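PDB 3DV8: transcriptional regulator, Crp/Fnr family from Eubacterium rectale ATCC 33656, which is a putative transcription regulator of the Crp/Fnr family, probably coupling an effector-sensing cyclic nucleotide-binding domain to DNA binding through a helix-turn-helix domain. Local coordinates for residues 78-83 with 91-96; 53-58 with 99-104. All coordinates share one frame; numbering follows the deposited sequence.

Contact 1: 78-83 with 91-96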
loop_
_atom_site.group_PDB
_atom_site.type_symbol
_atom_site.label_atom_id
_atom_site.label_comp_id
_atom_site.label_asym_id
_atom_site.label_seq_id
_atom_site.Cartn_x
_atom_site.Cartn_y
_atom_site.Cartn_z
ATOM N N CYS A 78 11.697 10.416 5.341
ATOM C CA CYS A 78 11.695 9.380 4.332
ATOM C C CYS A 78 12.222 8.114 4.993
ATOM O O CYS A 78 13.331 8.121 5.523
ATOM C CB CYS A 78 12.591 9.785 3.173
ATOM S SG CYS A 78 12.573 8.605 1.852
ATOM N N LEU A 79 11.414 7.054 4.992
ATOM C CA LEU A 79 11.812 5.748 5.526
ATOM C C LEU A 79 12.318 4.817 4.428
ATOM O O LEU A 79 13.329 4.133 4.626
ATOM C CB LEU A 79 10.640 5.070 6.256
ATOM C CG LEU A 79 10.847 3.676 6.880
ATOM C CD1 LEU A 79 12.103 3.604 7.743
ATOM C CD2 LEU A 79 9.636 3.278 7.704
ATOM N N LEU A 80 11.627 4.816 3.276
ATOM C CA LEU A 80 11.906 3.884 2.153
ATOM C C LEU A 80 13.234 4.082 1.409
ATOM O O LEU A 80 13.626 3.227 0.604
ATOM C CB LEU A 80 10.716 3.818 1.178
ATOM C CG LEU A 80 9.352 3.462 1.800
ATOM C CD1 LEU A 80 8.269 3.449 0.723
ATOM C CD2 LEU A 80 9.373 2.133 2.563
ATOM N N SER A 81 13.913 5.201 1.685
ATOM C CA SER A 81 15.292 5.443 1.226
ATOM C C SER A 81 16.302 4.543 1.996
ATOM O O SER A 81 17.461 4.417 1.568
ATOM C CB SER A 81 15.652 6.926 1.361
ATOM O OG SER A 81 15.265 7.396 2.632
ATOM N N ALA A 82 15.868 3.972 3.134
ATOM C CA ALA A 82 16.620 2.993 3.915
ATOM C C ALA A 82 15.886 1.623 3.926
ATOM O O ALA A 82 16.023 0.883 4.891
ATOM C CB ALA A 82 16.827 3.515 5.348
ATOM N N SER A 83 15.155 1.281 2.849
ATOM C CA SER A 83 14.362 0.006 2.729
ATOM C C SER A 83 15.104 -1.307 3.048
ATOM O O SER A 83 14.502 -2.258 3.561
ATOM C CB SER A 83 13.729 -0.137 1.324
ATOM O OG SER A 83 12.668 0.772 1.112
ATOM N N PHE A 91 9.508 -4.590 -2.221
ATOM C CA PHE A 91 9.150 -3.741 -3.366
ATOM C C PHE A 91 10.158 -2.602 -3.435
ATOM O O PHE A 91 10.693 -2.165 -2.402
ATOM C CB PHE A 91 7.722 -3.182 -3.265
ATOM C CG PHE A 91 7.483 -2.280 -2.075
ATOM C CD1 PHE A 91 7.244 -2.824 -0.808
ATOM C CD2 PHE A 91 7.463 -0.892 -2.221
ATOM C CE1 PHE A 91 7.000 -1.996 0.315
ATOM C CE2 PHE A 91 7.219 -0.040 -1.109
ATOM C CZ PHE A 91 6.989 -0.593 0.160
ATOM N N GLU A 92 10.409 -2.132 -4.648
ATOM C CA GLU A 92 11.328 -1.028 -4.859
ATOM C C GLU A 92 10.589 0.233 -5.322
ATOM O O GLU A 92 9.546 0.160 -5.977
ATOM C CB GLU A 92 12.558 -1.419 -5.709
ATOM C CG GLU A 92 12.366 -2.505 -6.746
ATOM C CD GLU A 92 13.630 -2.850 -7.518
ATOM O OE1 GLU A 92 14.738 -2.379 -7.174
ATOM O OE2 GLU A 92 13.492 -3.614 -8.496
ATOM N N VAL A 93 11.109 1.377 -4.883
ATOM C CA VAL A 93 10.561 2.692 -5.194
ATOM C C VAL A 93 11.700 3.614 -5.611
ATOM O O VAL A 93 12.857 3.383 -5.232
ATOM C CB VAL A 93 9.811 3.315 -3.967
ATOM C CG1 VAL A 93 8.652 2.417 -3.523
ATOM C CG2 VAL A 93 10.765 3.591 -2.794
ATOM N N THR A 94 11.366 4.633 -6.406
ATOM C CA THR A 94 12.310 5.666 -6.819
ATOM C C THR A 94 11.894 6.958 -6.098
ATOM O O THR A 94 10.709 7.308 -6.079
ATOM C CB THR A 94 12.363 5.821 -8.352
ATOM O OG1 THR A 94 12.782 4.574 -8.920
ATOM C CG2 THR A 94 13.356 6.919 -8.777
ATOM N N ILE A 95 12.869 7.626 -5.471
ATOM C CA ILE A 95 12.648 8.882 -4.743
ATOM C C ILE A 95 13.525 9.944 -5.401
ATOM O O ILE A 95 14.731 9.712 -5.606
ATOM C CB ILE A 95 12.982 8.781 -3.234
ATOM C CG1 ILE A 95 12.319 7.537 -2.599
ATOM C CG2 ILE A 95 12.519 10.044 -2.517
ATOM C CD1 ILE A 95 12.779 7.236 -1.195
ATOM N N GLU A 96 12.918 11.083 -5.750
ATOM C CA GLU A 96 13.636 12.190 -6.386
ATOM C C GLU A 96 13.171 13.554 -5.877
ATOM O O GLU A 96 12.043 13.679 -5.390
ATOM C CB GLU A 96 13.471 12.109 -7.909
ATOM C CG GLU A 96 12.055 12.409 -8.413
ATOM C CD GLU A 96 11.885 12.264 -9.915
ATOM O OE1 GLU A 96 12.718 11.612 -10.580
ATOM O OE2 GLU A 96 10.885 12.802 -10.427
HETATM O O HOH W 1 11.130 0.502 -1.163
#
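Leu80 and Ile95 make most of the apolar contact, in which the short 3-10 turn that follows strand 77-78 rests on residues 91-95, which run into and along strand 94-97. The side chain of Leu80 sets out toward these residues, which brings CB to 4.0 Å from Val93 CG2; CG then stands opposite the carbonyl carbon (chi1 -55°), and from there CD1 reaches Phe91. The leucine crosses Phe91 at about a right angle, CD1 lying obliquely 4.1 Å from ring atom CE2. Ile95 has an extended tip (chi2 170°), and this carries CD1 up under the start of the turn, 3.7 Å from Ser81 N and 3.9 Å from Ser81 CB, with Cys78 SG also against it. Branched aliphatic chains suit these sites: all six touching residues are buried, and Leu80 meets Val93 and Phe91 with different carbons.

The polar link is indirect. Ser83 OG donates to Leu80 O at 2.7 Å, approaching 24° from the carbonyl plane, and it also accepts a bond from a water. That water gives its other hydrogen to Phe91 O at 3.0 Å, joining turn and strand approach through a small hydroxyl that can donate and accept at once. Ser81 OG turns elsewhere, to Gly46 O.

In Crp relatives the corresponding turn belongs to the phosphate-binding cassette; here that role can only be inferred. Cys84, next along the chain, is disulfide-bonded to Cys44. Strand 46-50 flanks Cys78, strands 36-39 and 55-60 flank Ile95, and Phe91 meets Phe133 of the second subunit, on its helix 119-145.

Contact 2: 53-58 with 99-104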
loop_
_atom_site.group_PDB
_atom_site.type_symbol
_atom_site.label_atom_id
_atom_site.label_comp_id
_atom_site.label_asym_id
_atom_site.label_seq_id
_atom_site.Cartn_x
_atom_site.Cartn_y
_atom_site.Cartn_z
ATOM N N GLY A 53 12.122 21.615 1.299
ATOM C CA GLY A 53 12.010 21.127 -0.079
ATOM C C GLY A 53 10.830 20.203 -0.349
ATOM O O GLY A 53 9.843 20.183 0.402
ATOM N N GLN A 54 10.952 19.434 -1.432
ATOM C CA GLN A 54 9.891 18.549 -1.895
ATOM C C GLN A 54 10.469 17.314 -2.608
ATOM O O GLN A 54 11.236 17.458 -3.568
ATOM C CB GLN A 54 8.957 19.337 -2.816
ATOM C CG GLN A 54 7.669 18.606 -3.222
ATOM C CD GLN A 54 6.779 19.458 -4.119
ATOM O OE1 GLN A 54 6.526 20.631 -3.838
ATOM N NE2 GLN A 54 6.294 18.866 -5.194
ATOM N N LEU A 55 10.123 16.124 -2.092
ATOM C CA LEU A 55 10.545 14.828 -2.639
ATOM C C LEU A 55 9.327 14.084 -3.166
ATOM O O LEU A 55 8.201 14.273 -2.680
ATOM C CB LEU A 55 11.255 13.968 -1.589
ATOM C CG LEU A 55 12.524 14.532 -0.937
ATOM C CD1 LEU A 55 13.075 13.515 0.077
ATOM C CD2 LEU A 55 13.596 14.906 -1.978
ATOM N N ARG A 56 9.574 13.230 -4.151
ATOM C CA ARG A 56 8.541 12.456 -4.805
ATOM C C ARG A 56 8.916 10.967 -4.856
ATOM O O ARG A 56 9.897 10.604 -5.524
ATOM C CB ARG A 56 8.400 12.997 -6.217
ATOM C CG ARG A 56 7.311 12.359 -7.056
ATOM C CD ARG A 56 7.753 12.200 -8.492
ATOM N NE ARG A 56 6.797 11.396 -9.250
ATOM C CZ ARG A 56 7.015 10.872 -10.452
ATOM N NH1 ARG A 56 8.195 10.982 -11.045
ATOM N NH2 ARG A 56 6.046 10.169 -11.027
ATOM N N THR A 57 8.130 10.125 -4.163
ATOM C CA THR A 57 8.300 8.672 -4.178
ATOM C C THR A 57 7.376 8.121 -5.259
ATOM O O THR A 57 6.191 8.398 -5.252
ATOM C CB THR A 57 7.998 8.040 -2.829
ATOM O OG1 THR A 57 8.925 8.565 -1.880
ATOM C CG2 THR A 57 8.143 6.505 -2.883
ATOM N N TYR A 58 7.944 7.368 -6.198
ATOM C CA TYR A 58 7.193 6.778 -7.301
ATOM C C TYR A 58 7.729 5.408 -7.714
ATOM O O TYR A 58 8.795 4.959 -7.244
ATOM C CB TYR A 58 7.178 7.741 -8.498
ATOM C CG TYR A 58 8.515 8.026 -9.186
ATOM C CD1 TYR A 58 9.494 8.832 -8.577
ATOM C CD2 TYR A 58 8.770 7.552 -10.481
ATOM C CE1 TYR A 58 10.714 9.124 -9.225
ATOM C CE2 TYR A 58 9.981 7.830 -11.133
ATOM C CZ TYR A 58 10.947 8.622 -10.503
ATOM O OH TYR A 58 12.129 8.888 -11.152
ATOM N N LYS A 99 11.756 19.845 -6.131
ATOM C CA LYS A 99 12.292 21.195 -5.983
ATOM C C LYS A 99 13.641 21.009 -5.315
ATOM O O LYS A 99 13.934 19.894 -4.838
ATOM C CB LYS A 99 11.373 22.046 -5.118
ATOM C CG LYS A 99 9.999 22.285 -5.749
ATOM C CD LYS A 99 9.163 23.208 -4.871
ATOM C CE LYS A 99 7.890 23.649 -5.564
ATOM N NZ LYS A 99 6.960 22.538 -5.740
ATOM N N ASP A 100 14.473 22.057 -5.313
ATOM C CA ASP A 100 15.786 22.011 -4.636
ATOM C C ASP A 100 15.519 21.733 -3.169
ATOM O O ASP A 100 14.731 22.454 -2.561
ATOM C CB ASP A 100 16.559 23.327 -4.768
ATOM C CG ASP A 100 17.089 23.573 -6.165
ATOM O OD1 ASP A 100 16.855 22.760 -7.087
ATOM O OD2 ASP A 100 17.759 24.610 -6.335
ATOM N N THR A 101 16.151 20.699 -2.619
ATOM C CA THR A 101 15.865 20.258 -1.254
ATOM C C THR A 101 17.092 20.137 -0.345
ATOM O O THR A 101 18.127 19.609 -0.754
ATOM C CB THR A 101 15.112 18.912 -1.292
ATOM O OG1 THR A 101 13.977 19.036 -2.162
ATOM C CG2 THR A 101 14.638 18.505 0.100
ATOM N N ASP A 102 16.950 20.648 0.880
ATOM C CA ASP A 102 17.959 20.537 1.937
ATOM C C ASP A 102 17.533 19.377 2.834
ATOM O O ASP A 102 16.473 19.439 3.462
ATOM C CB ASP A 102 18.047 21.827 2.756
ATOM C CG ASP A 102 18.605 22.975 1.963
ATOM O OD1 ASP A 102 19.642 22.784 1.291
ATOM O OD2 ASP A 102 18.028 24.080 2.038
ATOM N N LEU A 103 18.367 18.333 2.868
ATOM C CA LEU A 103 18.125 17.111 3.636
ATOM C C LEU A 103 19.216 16.859 4.671
ATOM O O LEU A 103 20.337 17.352 4.554
ATOM C CB LEU A 103 18.149 15.868 2.721
ATOM C CG LEU A 103 17.184 15.619 1.570
ATOM C CD1 LEU A 103 17.304 16.684 0.502
ATOM C CD2 LEU A 103 17.505 14.264 0.955
ATOM N N TRP A 104 18.834 16.088 5.682
ATOM C CA TRP A 104 19.751 15.468 6.626
ATOM C C TRP A 104 19.548 13.980 6.368
ATOM O O TRP A 104 18.408 13.547 6.131
ATOM C CB TRP A 104 19.399 15.743 8.080
ATOM C CG TRP A 104 19.714 17.088 8.551
ATOM C CD1 TRP A 104 20.949 17.611 8.732
ATOM C CD2 TRP A 104 18.781 18.080 8.980
ATOM N NE1 TRP A 104 20.852 18.890 9.222
ATOM C CE2 TRP A 104 19.529 19.203 9.388
ATOM C CE3 TRP A 104 17.378 18.134 9.052
ATOM C CZ2 TRP A 104 18.925 20.381 9.862
ATOM C CZ3 TRP A 104 16.771 19.310 9.523
ATOM C CH2 TRP A 104 17.550 20.416 9.922
#
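Lys99 NZ comes to the oxygen end of the Gln54 carboxamide, donating to OE1 at 2.7 Å from above the carbonyl plane, 44° out of it. The other end of the amide, NE2, donates to Glu98. Two further flat groups stack along strand 55-60: Arg56 NH1 sits 3.3 Å above the Tyr58 ring near its centre, Tyr58 CG in turn lies over the centre of the guanidinium, and Arg56 O is in plane at the ring edge. This is the jelly-roll (double-stranded beta-helix) of the cyclic nucleotide-binding domain, and here the start of a strand in one sheet meets the start of strand 101-107 in the other.

Gln54 reaches the lysine because its CG stands opposite the backbone N (chi1 -171°) and the chain then runs extended. A long amide suits the site, since it can offer oxygen to a cation and nitrogen to a carboxylate. Lys99 NZ has a second mate in Glu163 of helix 148-163, so this cation also links the sandwich to the C-terminal part of the chain.

The hydroxyl of Thr101 serves both segments: OG1 donates to Lys99 O at 2.8 Å and accepts from Gln54 N at 3.1 Å, with an N-H...O angle of 151°. A valine in place of Thr101 would probably fill the same volume yet leave Gln54 N without its acceptor and Lys99 O without its donor. Leu55 CD2 also faces the threonine, which packs on Val50. Gly53 fits because a side chain would run into Thr101 OG1 and, at these backbone angles, into the preceding carbonyl; its bare CA lets Thr101 CG2 approach to 3.7 Å.

Along the chain the segments come in the order 53-58, 78-83, 91-96 and 99-104, so contact 1 falls within the span that contact 2 brackets. The two centres are 12 Å apart, in one jelly-roll domain. Strands 55-60 and 94-97 are antiparallel neighbours in one sheet, where Thr94 N probably bonds to Tyr58 O and Ile95 and Val93 pack on Thr57. Strand 101-107, which follows 94-97, lies in the other sheet. Contact 2 thus joins the two sheets where both strands begin, while contact 1 sets the turn after strand 77-78 against the sheet of strands 55-60 and 94-97, beside the second subunit, a layout consistent with an effector-sensing domain at a dimer interface.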